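Local structure of Arf-GAP with coiled-coil, ANK repeat and PH domain-containing protein 2 (Homo sapiens, 6IF3) at residues 47-52 with 62-67; 77-82 with 108-113; 113-118 with 129-134. The protein acts as a GTPase-activating protein for the small GTPase ARF6, and its ankyrin repeats, the part described here, are required for interaction with RAB35. One frame throughout, in Å; residues are numbered along the deposited sequence.

Contact 1 of 3, residues 47-52 with 62-67; sequences TPLIQA and EFLLQN
Leu64 turns its CG anti to its own carbonyl carbon (chi1 -73°), and with CD1 anti to CA that methyl reaches across to Pro48, Leu49 and Ala52. Leu49 takes the other common course, CG anti to the backbone N (chi1 -177°), which lays its two methyls along the facing helix, CD1 by Leu64 and CD2 by Leu65. The two helices, 48-55 and 58-66, are the antiparallel pair of the first curated ankyrin repeat, and Thr47-Pro48-Leu49 is the TPL of the ankyrin consensus. Over the short segments the axes run at 160° to each other and come within 9.8 Å.

Apolar side chains carry the interface, with the Leu64 CD1 methyl also lying on backbone atoms. CD1 of Leu64 lies against the first turn of helix 48-55: it is 3.5 Å from Pro48 O, 3.6 Å from Leu49 CA and 3.9 Å from Ala52 CB, meeting the backbone as much as side chains. Its other methyl, CD2, rests against the Pro48 ring at CB. Leu49 and Leu64 run alongside one another in opposite senses, whereas Leu49 meets Leu65 at a slant, methyl against methyl, with CD2 of Leu49 3.9 Å from CD2 of Leu65.

Neighbouring helices pack against both segments. Pro48 also packs on Leu14 and Ser18 of helix 10-19, Leu64 on Met26 of helix 23-31, and Leu49 and Leu65 both touch Phe97 of helix 91-99. At the start of the first helix, Thr47 OG1 caps it by accepting from Ile50 N at 3.0 Å.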
loop_
_atom_site.group_PDB
_atom_site.type_symbol
_atom_site.label_atom_id
_atom_site.label_comp_id
_atom_site.label_asym_id
_atom_site.label_seq_id
_atom_site.Cartn_x
_atom_site.Cartn_y
_atom_site.Cartn_z
ATOM N N THR A 47 -21.981 -2.167 -18.694
ATOM C CA THR A 47 -21.363 -3.107 -19.601
ATOM C C THR A 47 -21.386 -4.525 -19.041
ATOM O O THR A 47 -21.639 -4.723 -17.854
ATOM C CB THR A 47 -19.899 -2.755 -19.823
ATOM O OG1 THR A 47 -19.258 -2.772 -18.522
ATOM C CG2 THR A 47 -19.734 -1.377 -20.460
ATOM N N PRO A 48 -21.072 -5.510 -19.881
ATOM C CA PRO A 48 -20.904 -6.869 -19.347
ATOM C C PRO A 48 -19.869 -6.939 -18.240
ATOM O O PRO A 48 -20.147 -7.636 -17.256
ATOM C CB PRO A 48 -20.488 -7.690 -20.603
ATOM C CG PRO A 48 -21.228 -6.946 -21.752
ATOM C CD PRO A 48 -21.066 -5.490 -21.361
ATOM N N LEU A 49 -18.764 -6.216 -18.355
ATOM C CA LEU A 49 -17.737 -6.367 -17.330
ATOM C C LEU A 49 -18.203 -5.706 -16.058
ATOM O O LEU A 49 -17.932 -6.241 -14.965
ATOM C CB LEU A 49 -16.409 -5.812 -17.809
ATOM C CG LEU A 49 -15.218 -5.960 -16.869
ATOM C CD1 LEU A 49 -15.038 -7.437 -16.447
ATOM C CD2 LEU A 49 -13.946 -5.445 -17.568
ATOM N N ILE A 50 -18.931 -4.593 -16.156
ATOM C CA ILE A 50 -19.497 -4.024 -14.944
ATOM C C ILE A 50 -20.532 -5.000 -14.330
ATOM O O ILE A 50 -20.569 -5.160 -13.109
ATOM C CB ILE A 50 -20.107 -2.621 -15.205
ATOM C CG1 ILE A 50 -18.972 -1.614 -15.399
ATOM C CG2 ILE A 50 -21.036 -2.213 -14.091
ATOM C CD1 ILE A 50 -19.447 -0.270 -15.912
ATOM N N GLN A 51 -21.346 -5.666 -15.151
ATOM C CA GLN A 51 -22.258 -6.671 -14.609
ATOM C C GLN A 51 -21.514 -7.812 -13.928
ATOM O O GLN A 51 -21.994 -8.355 -12.934
ATOM C CB GLN A 51 -23.170 -7.229 -15.717
ATOM C CG GLN A 51 -24.211 -6.149 -16.158
ATOM C CD GLN A 51 -25.145 -5.761 -15.025
ATOM O OE1 GLN A 51 -25.731 -6.620 -14.371
ATOM N NE2 GLN A 51 -25.274 -4.474 -14.780
ATOM N N ALA A 52 -20.353 -8.188 -14.472
ATOM C CA ALA A 52 -19.548 -9.270 -13.876
ATOM C C ALA A 52 -19.062 -8.859 -12.501
ATOM O O ALA A 52 -19.055 -9.661 -11.552
ATOM C CB ALA A 52 -18.377 -9.621 -14.762
ATOM N N GLU A 62 -12.640 -12.589 -15.598
ATOM C CA GLU A 62 -11.521 -13.159 -16.350
ATOM C C GLU A 62 -11.969 -13.503 -17.765
ATOM O O GLU A 62 -11.324 -13.117 -18.752
ATOM C CB GLU A 62 -10.974 -14.422 -15.663
ATOM C CG GLU A 62 -10.385 -14.212 -14.274
ATOM C CD GLU A 62 -10.120 -15.538 -13.564
ATOM O OE1 GLU A 62 -10.687 -16.572 -14.001
ATOM O OE2 GLU A 62 -9.338 -15.560 -12.577
ATOM N N PHE A 63 -13.100 -14.206 -17.888
ATOM C CA PHE A 63 -13.600 -14.624 -19.207
ATOM C C PHE A 63 -13.820 -13.429 -20.150
ATOM O O PHE A 63 -13.420 -13.459 -21.329
ATOM C CB PHE A 63 -14.900 -15.414 -19.013
ATOM C CG PHE A 63 -15.524 -15.904 -20.284
ATOM C CD1 PHE A 63 -15.161 -17.121 -20.812
ATOM C CD2 PHE A 63 -16.496 -15.143 -20.939
ATOM C CE1 PHE A 63 -15.742 -17.609 -21.989
ATOM C CE2 PHE A 63 -17.083 -15.620 -22.129
ATOM C CZ PHE A 63 -16.704 -16.846 -22.647
ATOM N N LEU A 64 -14.444 -12.379 -19.637
ATOM C CA LEU A 64 -14.677 -11.189 -20.445
ATOM C C LEU A 64 -13.364 -10.540 -20.889
ATOM O O LEU A 64 -13.193 -10.203 -22.050
ATOM C CB LEU A 64 -15.533 -10.196 -19.665
ATOM C CG LEU A 64 -16.986 -10.656 -19.552
ATOM C CD1 LEU A 64 -17.765 -9.761 -18.571
ATOM C CD2 LEU A 64 -17.674 -10.618 -20.963
ATOM N N LEU A 65 -12.409 -10.398 -19.981
ATOM C CA LEU A 65 -11.101 -9.840 -20.338
ATOM C C LEU A 65 -10.388 -10.687 -21.392
ATOM O O LEU A 65 -9.766 -10.152 -22.307
ATOM C CB LEU A 65 -10.222 -9.709 -19.086
ATOM C CG LEU A 65 -10.685 -8.633 -18.112
ATOM C CD1 LEU A 65 -9.880 -8.697 -16.789
ATOM C CD2 LEU A 65 -10.627 -7.229 -18.715
ATOM N N GLN A 66 -10.489 -12.014 -21.259
ATOM C CA GLN A 66 -9.874 -12.940 -22.212
ATOM C C GLN A 66 -10.538 -12.845 -23.573
ATOM O O GLN A 66 -9.960 -13.240 -24.568
ATOM C CB GLN A 66 -9.973 -14.375 -21.707
ATOM C CG GLN A 66 -9.080 -14.646 -20.526
ATOM C CD GLN A 66 -9.448 -15.931 -19.823
ATOM O OE1 GLN A 66 -10.357 -16.654 -20.250
ATOM N NE2 GLN A 66 -8.761 -16.216 -18.726
ATOM N N ASN A 67 -11.758 -12.314 -23.605
ATOM C CA ASN A 67 -12.478 -12.216 -24.874
ATOM C C ASN A 67 -12.591 -10.755 -25.351
ATOM O O ASN A 67 -13.437 -10.423 -26.178
ATOM C CB ASN A 67 -13.853 -12.875 -24.742
ATOM C CG ASN A 67 -13.759 -14.376 -24.748
ATOM O OD1 ASN A 67 -13.731 -14.976 -25.805
ATOM N ND2 ASN A 67 -13.671 -14.990 -23.571
#

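Contact 2 of 3, residues 77-82 with 108-113; sequences QGRGPL and DEEGKD
Gln77 meets the second loop through its backbone: its O accepts from Glu109 N at 2.9 Å, the N-H...O angle being 167°, and lies against CB and CG of Glu109. The same oxygen takes a hydrogen bond from water 1, which in turn accepts a weak one from Glu110 N. Gly78, with positive phi, brings its backbone close to Asp108, and its O receives a CA-H...O contact from Asp108 CA.

Arg79 follows with its chain extended from CG to NE, its CG lying against Asp108 CB, so that the two side chains extend together. NE donates to Asp108 OD2 at 3.1 Å, close to the guanidinium plane, and meets that oxygen on its anti side, tilted somewhat out of the carboxylate plane (22°). Glu110 OE1 stands at the guanidinium edge, 4.0 Å from Arg79 NH2, a long salt bridge. Water 2 accepts from NH2 and donates to Glu110 OE1, linking Arg79 and Glu110.

These residues belong to the loops leading into helices 81-88 and 114-120, the hairpin-like connections of successive ankyrin repeats. Asp108 also opens a type I turn ending at Gly111, and its OD1 accepts from Lys112 N at 2.9 Å. One carboxylate thus serves both loops: OD1 braces its own turn, while OD2 pairs with Arg79, whose positive charge would be expected to offset part of the negative charge of Asp108 and Glu110.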
loop_
_atom_site.group_PDB
_atom_site.type_symbol
_atom_site.label_atom_id
_atom_site.label_comp_id
_atom_site.label_asym_id
_atom_site.label_seq_id
_atom_site.Cartn_x
_atom_site.Cartn_y
_atom_site.Cartn_z
ATOM N N GLN A 77 -21.850 7.438 -15.597
ATOM C CA GLN A 77 -21.389 8.218 -14.443
ATOM C C GLN A 77 -19.864 8.266 -14.371
ATOM O O GLN A 77 -19.302 8.783 -13.397
ATOM C CB GLN A 77 -21.953 7.626 -13.142
ATOM C CG GLN A 77 -23.435 8.000 -12.905
ATOM C CD GLN A 77 -24.403 7.107 -13.665
ATOM O OE1 GLN A 77 -24.115 5.934 -13.911
ATOM N NE2 GLN A 77 -25.570 7.665 -14.033
ATOM N N GLY A 78 -19.220 7.729 -15.407
ATOM C CA GLY A 78 -17.763 7.720 -15.526
ATOM C C GLY A 78 -17.064 6.668 -14.690
ATOM O O GLY A 78 -15.842 6.777 -14.441
ATOM N N ARG A 79 -17.814 5.649 -14.267
ATOM C CA ARG A 79 -17.295 4.624 -13.364
ATOM C C ARG A 79 -16.977 3.356 -14.128
ATOM O O ARG A 79 -17.894 2.778 -14.732
ATOM C CB ARG A 79 -18.317 4.318 -12.266
ATOM C CG ARG A 79 -18.637 5.534 -11.397
ATOM C CD ARG A 79 -19.917 5.355 -10.610
ATOM N NE ARG A 79 -20.098 6.486 -9.705
ATOM C CZ ARG A 79 -21.264 6.921 -9.248
ATOM N NH1 ARG A 79 -22.393 6.327 -9.630
ATOM N NH2 ARG A 79 -21.301 7.959 -8.410
ATOM N N GLY A 80 -15.723 2.895 -14.075
ATOM C CA GLY A 80 -15.322 1.652 -14.713
ATOM C C GLY A 80 -15.367 0.475 -13.760
ATOM O O GLY A 80 -15.795 0.611 -12.635
ATOM N N PRO A 81 -14.977 -0.704 -14.240
ATOM C CA PRO A 81 -14.967 -1.949 -13.467
ATOM C C PRO A 81 -14.179 -1.785 -12.165
ATOM O O PRO A 81 -14.660 -2.246 -11.120
ATOM C CB PRO A 81 -14.297 -2.939 -14.421
ATOM C CG PRO A 81 -14.749 -2.449 -15.806
ATOM C CD PRO A 81 -14.693 -0.936 -15.672
ATOM N N LEU A 82 -13.018 -1.150 -12.205
ATOM C CA LEU A 82 -12.258 -1.018 -10.973
ATOM C C LEU A 82 -12.974 -0.150 -9.931
ATOM O O LEU A 82 -12.959 -0.477 -8.752
ATOM C CB LEU A 82 -10.868 -0.448 -11.273
ATOM C CG LEU A 82 -9.951 -0.216 -10.060
ATOM C CD1 LEU A 82 -9.692 -1.456 -9.224
ATOM C CD2 LEU A 82 -8.617 0.432 -10.531
ATOM N N ASP A 108 -14.450 9.344 -11.430
ATOM C CA ASP A 108 -15.783 9.336 -12.008
ATOM C C ASP A 108 -16.272 10.791 -12.162
ATOM O O ASP A 108 -15.510 11.750 -11.967
ATOM C CB ASP A 108 -16.752 8.489 -11.172
ATOM C CG ASP A 108 -17.012 9.040 -9.772
ATOM O OD1 ASP A 108 -16.519 10.134 -9.406
ATOM O OD2 ASP A 108 -17.782 8.382 -9.020
ATOM N N GLU A 109 -17.532 10.960 -12.563
ATOM C CA GLU A 109 -18.047 12.312 -12.797
ATOM C C GLU A 109 -18.160 13.139 -11.503
ATOM O O GLU A 109 -18.267 14.357 -11.552
ATOM C CB GLU A 109 -19.398 12.261 -13.504
ATOM C CG GLU A 109 -19.300 11.950 -15.013
ATOM C CD GLU A 109 -18.552 13.042 -15.822
ATOM O OE1 GLU A 109 -18.709 14.244 -15.546
ATOM O OE2 GLU A 109 -17.747 12.681 -16.705
ATOM N N GLU A 110 -18.120 12.486 -10.352
ATOM C CA GLU A 110 -18.095 13.202 -9.083
ATOM C C GLU A 110 -16.675 13.511 -8.615
ATOM O O GLU A 110 -16.488 14.129 -7.565
ATOM C CB GLU A 110 -18.815 12.396 -8.013
ATOM C CG GLU A 110 -20.283 12.363 -8.210
ATOM C CD GLU A 110 -20.989 11.847 -6.991
ATOM O OE1 GLU A 110 -20.349 11.103 -6.216
ATOM O OE2 GLU A 110 -22.167 12.223 -6.785
ATOM N N GLY A 111 -15.685 13.073 -9.384
ATOM C CA GLY A 111 -14.296 13.371 -9.080
ATOM C C GLY A 111 -13.577 12.359 -8.197
ATOM O O GLY A 111 -12.471 12.634 -7.713
ATOM N N LYS A 112 -14.190 11.207 -7.955
ATOM C CA LYS A 112 -13.582 10.217 -7.050
ATOM C C LYS A 112 -12.780 9.143 -7.787
ATOM O O LYS A 112 -13.227 8.607 -8.805
ATOM C CB LYS A 112 -14.662 9.538 -6.200
ATOM C CG LYS A 112 -15.506 10.494 -5.379
ATOM C CD LYS A 112 -16.519 9.762 -4.508
ATOM C CE LYS A 112 -17.286 10.738 -3.624
ATOM N NZ LYS A 112 -18.207 10.085 -2.643
ATOM N N ASP A 113 -11.588 8.821 -7.272
ATOM C CA ASP A 113 -10.848 7.672 -7.782
ATOM C C ASP A 113 -10.953 6.491 -6.817
ATOM O O ASP A 113 -11.420 6.648 -5.682
ATOM C CB ASP A 113 -9.356 8.035 -8.107
ATOM C CG ASP A 113 -8.527 8.435 -6.922
ATOM O OD1 ASP A 113 -8.885 8.218 -5.748
ATOM O OD2 ASP A 113 -7.438 8.990 -7.208
HETATM O O HOH W 1 -19.861 9.944 -10.924
HETATM O O HOH W 2 -18.989 8.651 -6.818
#

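Contact 3 of 3, residues 113-118 with 129-134; sequences DPLSIA and LLRLAR
Leu130 and Leu115 form the apolar centre between helices 114-120 and 124-141. The CD1 methyl of Leu130 presses onto the first turn of the facing helix, 3.6 Å from Leu115 CA, with Pro114 CB and Ala118 CB each 4.0 Å from that same CD1. Leu115 has CG anti to the backbone N (chi1 -180°), which swings its methyls toward two arginines of the opposite helix. Its CD2 sits 3.9 Å above the centre of one face of the Arg134 guanidinium, and its CD1 lies 3.8 Å from Arg131 NE in one of the two conformers of that arginine.

Further out, the edge of that guanidinium turns polar. Arg134 NH2 makes a weak, salt-bridged hydrogen bond of 3.4 Å to Asp113 OD2, the two planes standing nearly perpendicular at 88°. Water 3, also at the guanidinium edge, accepts from the same NH2 at 2.8 Å and from Leu115 N, joining Arg134 to the start of the first helix. Arg134 NE is held from elsewhere by Gln104 OE1, and in the same conformer Arg131 NH1 bonds to the backbone of the chain of another protein.

Asp113 does double duty. While OD2 faces Arg134, OD1 caps the helix by accepting from Ser116 N at 2.8 Å, nearly along its C-O axis. Ser116 OG donates back to Asp113 O, which also accepts from Ile117 N. An antiparallel helix pair, crossing here at 146°, whose first helix opens at Asp113-Pro114-Leu115, with Asp113 as N-cap where the consensus Thr-Pro-Leu has threonine, is typical of an ankyrin repeat, here the third curated one.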
loop_
_atom_site.group_PDB
_atom_site.type_symbol
_atom_site.label_atom_id
_atom_site.label_comp_id
_atom_site.label_asym_id
_atom_site.label_seq_id
_atom_site.Cartn_x
_atom_site.Cartn_y
_atom_site.Cartn_z
ATOM N N ASP A 113 -11.588 8.821 -7.272
ATOM C CA ASP A 113 -10.848 7.672 -7.782
ATOM C C ASP A 113 -10.953 6.491 -6.817
ATOM O O ASP A 113 -11.420 6.648 -5.682
ATOM C CB ASP A 113 -9.356 8.035 -8.107
ATOM C CG ASP A 113 -8.527 8.435 -6.922
ATOM O OD1 ASP A 113 -8.885 8.218 -5.748
ATOM O OD2 ASP A 113 -7.438 8.990 -7.208
ATOM N N PRO A 114 -10.523 5.301 -7.272
ATOM C CA PRO A 114 -10.668 4.126 -6.421
ATOM C C PRO A 114 -9.948 4.256 -5.104
ATOM O O PRO A 114 -10.495 3.830 -4.090
ATOM C CB PRO A 114 -10.059 3.023 -7.267
ATOM C CG PRO A 114 -10.480 3.393 -8.653
ATOM C CD PRO A 114 -10.282 4.914 -8.676
ATOM N N LEU A 115 -8.774 4.868 -5.109
ATOM C CA LEU A 115 -8.043 5.010 -3.840
ATOM C C LEU A 115 -8.829 5.884 -2.844
ATOM O O LEU A 115 -8.917 5.520 -1.666
ATOM C CB LEU A 115 -6.644 5.625 -4.044
ATOM C CG LEU A 115 -5.820 5.798 -2.753
ATOM C CD1 LEU A 115 -5.532 4.447 -2.076
ATOM C CD2 LEU A 115 -4.523 6.583 -3.059
ATOM N N SER A 116 -9.411 6.987 -3.296
ATOM C CA SER A 116 -10.134 7.867 -2.359
ATOM C C SER A 116 -11.307 7.091 -1.755
ATOM O O SER A 116 -11.618 7.232 -0.584
ATOM C CB SER A 116 -10.598 9.154 -3.041
ATOM O OG SER A 116 -11.670 8.931 -3.947
ATOM N N ILE A 117 -11.957 6.277 -2.567
ATOM C CA ILE A 117 -13.101 5.476 -2.121
ATOM C C ILE A 117 -12.651 4.455 -1.068
ATOM O O ILE A 117 -13.245 4.373 0.018
ATOM C CB ILE A 117 -13.758 4.803 -3.332
ATOM C CG1 ILE A 117 -14.358 5.893 -4.211
ATOM C CG2 ILE A 117 -14.821 3.782 -2.899
ATOM C CD1 ILE A 117 -14.834 5.385 -5.543
ATOM N N ALA A 118 -11.606 3.704 -1.387
ATOM C CA ALA A 118 -11.046 2.718 -0.442
ATOM C C ALA A 118 -10.554 3.318 0.869
ATOM O O ALA A 118 -10.736 2.711 1.923
ATOM C CB ALA A 118 -9.919 1.937 -1.153
ATOM N N LEU A 129 -3.589 -2.997 -2.003
ATOM C CA LEU A 129 -3.427 -3.395 -3.414
ATOM C C LEU A 129 -3.261 -2.161 -4.317
ATOM O O LEU A 129 -2.395 -2.153 -5.205
ATOM C CB LEU A 129 -4.622 -4.218 -3.914
ATOM C CG LEU A 129 -4.824 -5.567 -3.208
ATOM C CD1 LEU A 129 -6.053 -6.258 -3.840
ATOM C CD2 LEU A 129 -3.589 -6.477 -3.321
ATOM N N LEU A 130 -4.091 -1.138 -4.116
ATOM C CA LEU A 130 -4.006 0.070 -4.943
ATOM C C LEU A 130 -2.661 0.760 -4.737
ATOM O O LEU A 130 -2.043 1.178 -5.717
ATOM C CB LEU A 130 -5.150 1.052 -4.606
ATOM C CG LEU A 130 -6.543 0.585 -5.036
ATOM C CD1 LEU A 130 -7.646 1.471 -4.441
ATOM C CD2 LEU A 130 -6.681 0.620 -6.553
ATOM N N ARG A 131 -2.193 0.867 -3.489
ATOM C CA ARG A 131 -0.943 1.561 -3.223
ATOM C C ARG A 131 0.245 0.769 -3.742
ATOM O O ARG A 131 1.166 1.346 -4.280
ATOM C CB ARG A 131 -0.784 1.836 -1.727
ATOM C CG ARG A 131 -1.804 2.831 -1.194
ATOM C CD ARG A 131 -1.173 4.113 -0.687
ATOM N NE ARG A 131 -2.171 5.130 -0.362
ATOM C CZ ARG A 131 -2.490 5.506 0.876
ATOM N NH1 ARG A 131 -1.897 4.946 1.908
ATOM N NH2 ARG A 131 -3.403 6.443 1.081
ATOM N N LEU A 132 0.217 -0.558 -3.596
ATOM C CA LEU A 132 1.367 -1.353 -4.080
ATOM C C LEU A 132 1.423 -1.374 -5.620
ATOM O O LEU A 132 2.506 -1.383 -6.217
ATOM C CB LEU A 132 1.332 -2.765 -3.514
ATOM C CG LEU A 132 1.611 -2.723 -1.991
ATOM C CD1 LEU A 132 1.761 -4.124 -1.457
ATOM C CD2 LEU A 132 2.837 -1.840 -1.592
ATOM N N ALA A 133 0.255 -1.318 -6.262
ATOM C CA ALA A 133 0.246 -1.170 -7.726
ATOM C C ALA A 133 0.792 0.193 -8.164
ATOM O O ALA A 133 1.478 0.282 -9.189
ATOM C CB ALA A 133 -1.155 -1.381 -8.259
ATOM N N ARG A 134 0.497 1.249 -7.400
ATOM C CA ARG A 134 1.083 2.561 -7.663
ATOM C C ARG A 134 2.600 2.523 -7.485
ATOM O O ARG A 134 3.323 3.130 -8.249
ATOM C CB ARG A 134 0.485 3.642 -6.756
ATOM C CG ARG A 134 -0.987 3.923 -7.049
ATOM C CD ARG A 134 -1.460 5.289 -6.511
ATOM N NE ARG A 134 -2.872 5.542 -6.797
ATOM C CZ ARG A 134 -3.432 6.748 -6.798
ATOM N NH1 ARG A 134 -2.693 7.829 -6.571
ATOM N NH2 ARG A 134 -4.725 6.879 -7.069
HETATM O O HOH W 3 -6.771 4.984 -7.352
#

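In the fold
The contacts follow one another along the chain, each closing before the next opens, and together they sample the ankyrin stack. Contacts 1 and 3 are the internal helix pairs of the first and third curated repeats; their centres are 21 Å apart, on opposite sides of the chain's centre, and they do not touch. Contact 2 joins the loops before helices 81-88 and 114-120 and bridges them: its centre is 18 Å from that of contact 1 and 13 Å from that of contact 3. Pro81 packs on Leu49, Leu82 on Pro114, and Asp113 belongs to contacts 2 and 3 alike. Helix pairing within repeats and loop pairing between them thus build one continuous domain.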